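Local coordinates for cell division protein FtsX (Streptococcus pneumoniae, PDB 6HE6), which is the membrane subunit of the cell-division ABC transporter FtsEX and interacts through its large extracellular loop with the peptidoglycan hydrolase PcsB, at residues 12-17 with 89-94. Residues are numbered along the deposited sequence; the frame is centred on the assembly and turned at random.
Sequences VVVYIR and YIVEAN
Tyr89, Val12 and Val91 bury the most surface where strands 12-16 and 89-93 run antiparallel, their axes 4.8 Å apart at closest approach. Val12 and Val91 form a hydrogen-bonded pair: Val12 N donates to Val91 O at 2.9 Å, and Val91 N returns a bond to Val12 O at 2.7 Å, coming almost straight down the carbonyl (C=O...N 169°). Tyr89 repeats the pattern with Val14, its N reaching Val14 O at 2.8 Å with the donor tilted 16° from the carbonyl plane, while Tyr89 O accepts from Val14 N. Between these pairs lies the non-hydrogen-bonded pair Val13 and Ile90, whose side chains point to the face opposite Val12, Val14, Tyr89 and Val91; there Ile90 CD1 packs 4.1 Å from Val13 CG2, the two side chains running alongside each other. On the Tyr89 face, the CG2 methyls of Val14 and Val91 meet diagonally at 3.9 Å. In each, CG1 is anti to the backbone N (chi1 180° in Val91), which leaves CG2 anti to the carbonyl carbon and facing its counterpart. The Ile16 side chain crosses that of Tyr89 at a slant, its CD1 3.7 Å from Tyr89 CE2, and Tyr89 OH is hydrogen-bonded to Asp22. The contact joins the central first and third strands of a sheet ordered 52-58, 88-93, 11-16, 112-116, consistent with a ferredoxin-like βαββαβ plait; Leu46 of helix 41-47 packs over Val14, Tyr89 and Val91.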
# COMPACT_ATOMS: atom_id res chain seq x y z
N VAL A 12 -4.21 -4.36 -8.49
CA VAL A 12 -3.23 -5.16 -7.78
C VAL A 12 -2.91 -4.44 -6.48
O VAL A 12 -2.72 -3.22 -6.47
CB VAL A 12 -1.94 -5.38 -8.59
CG1 VAL A 12 -0.90 -6.08 -7.75
CG2 VAL A 12 -2.22 -6.22 -9.82
N VAL A 13 -2.89 -5.19 -5.38
CA VAL A 13 -2.63 -4.63 -4.06
C VAL A 13 -1.25 -5.08 -3.64
O VAL A 13 -0.93 -6.28 -3.69
CB VAL A 13 -3.69 -5.06 -3.02
CG1 VAL A 13 -3.40 -4.41 -1.69
CG2 VAL A 13 -5.07 -4.68 -3.50
N VAL A 14 -0.41 -4.13 -3.25
CA VAL A 14 0.97 -4.38 -2.90
C VAL A 14 1.15 -4.03 -1.43
O VAL A 14 1.07 -2.85 -1.06
CB VAL A 14 1.93 -3.56 -3.79
CG1 VAL A 14 3.38 -3.82 -3.36
CG2 VAL A 14 1.73 -3.93 -5.22
N TYR A 15 1.40 -5.04 -0.60
CA TYR A 15 1.54 -4.84 0.84
C TYR A 15 2.99 -4.58 1.21
O TYR A 15 3.90 -5.24 0.70
CB TYR A 15 1.02 -6.06 1.61
CG TYR A 15 -0.45 -6.26 1.40
CD1 TYR A 15 -1.36 -5.50 2.11
CD2 TYR A 15 -0.92 -7.16 0.47
CE1 TYR A 15 -2.72 -5.65 1.91
CE2 TYR A 15 -2.27 -7.31 0.26
CZ TYR A 15 -3.17 -6.55 0.98
OH TYR A 15 -4.51 -6.71 0.78
N ILE A 16 3.20 -3.61 2.10
CA ILE A 16 4.54 -3.13 2.44
C ILE A 16 4.97 -3.81 3.73
O ILE A 16 4.15 -4.01 4.63
CB ILE A 16 4.56 -1.59 2.60
CG1 ILE A 16 4.11 -0.90 1.32
CG2 ILE A 16 5.96 -1.09 2.96
CD1 ILE A 16 3.53 0.47 1.57
N ARG A 17 6.26 -4.18 3.82
CA ARG A 17 6.80 -4.76 5.04
C ARG A 17 6.53 -3.85 6.23
O ARG A 17 6.62 -2.63 6.13
CB ARG A 17 8.32 -5.00 4.92
CG ARG A 17 8.73 -6.16 4.00
CD ARG A 17 10.05 -6.75 4.44
NE ARG A 17 9.97 -7.19 5.82
CZ ARG A 17 11.00 -7.18 6.67
NH1 ARG A 17 12.19 -6.74 6.27
NH2 ARG A 17 10.83 -7.59 7.92
N TYR A 89 -0.05 -0.34 -1.32
CA TYR A 89 -0.30 0.48 -2.49
C TYR A 89 -1.37 -0.20 -3.34
O TYR A 89 -1.33 -1.42 -3.55
CB TYR A 89 0.99 0.70 -3.32
CG TYR A 89 1.90 1.75 -2.72
CD1 TYR A 89 1.53 3.09 -2.69
CD2 TYR A 89 3.12 1.40 -2.16
CE1 TYR A 89 2.36 4.05 -2.15
CE2 TYR A 89 3.95 2.35 -1.60
CZ TYR A 89 3.56 3.68 -1.59
OH TYR A 89 4.36 4.62 -1.02
N ILE A 90 -2.31 0.58 -3.83
CA ILE A 90 -3.36 0.09 -4.71
C ILE A 90 -2.92 0.46 -6.12
O ILE A 90 -2.89 1.65 -6.47
CB ILE A 90 -4.74 0.67 -4.36
CG1 ILE A 90 -5.02 0.60 -2.86
CG2 ILE A 90 -5.83 -0.03 -5.16
CD1 ILE A 90 -5.28 -0.81 -2.31
N VAL A 91 -2.54 -0.53 -6.91
CA VAL A 91 -1.96 -0.32 -8.23
C VAL A 91 -3.03 -0.61 -9.27
O VAL A 91 -3.71 -1.64 -9.20
CB VAL A 91 -0.72 -1.20 -8.45
CG1 VAL A 91 -0.12 -0.98 -9.84
CG2 VAL A 91 0.34 -0.97 -7.34
N GLU A 92 -3.16 0.29 -10.25
CA GLU A 92 -4.07 0.13 -11.37
C GLU A 92 -3.27 -0.22 -12.62
O GLU A 92 -2.41 0.57 -13.04
CB GLU A 92 -4.89 1.40 -11.59
CG GLU A 92 -5.76 1.37 -12.84
CD GLU A 92 -6.45 2.70 -13.08
OE1 GLU A 92 -5.96 3.71 -12.53
OE2 GLU A 92 -7.46 2.74 -13.82
N ALA A 93 -3.53 -1.39 -13.20
CA ALA A 93 -2.88 -1.83 -14.43
C ALA A 93 -3.50 -1.13 -15.64
O ALA A 93 -4.61 -0.61 -15.58
CB ALA A 93 -3.01 -3.35 -14.60
N ASN A 94 -2.77 -1.14 -16.76
CA ASN A 94 -3.32 -0.56 -17.98
C ASN A 94 -4.36 -1.48 -18.63
O ASN A 94 -5.31 -0.99 -19.25
CB ASN A 94 -2.20 -0.26 -18.98
CG ASN A 94 -1.59 1.14 -18.79
OD1 ASN A 94 -2.21 2.04 -18.22
ND2 ASN A 94 -0.36 1.30 -19.26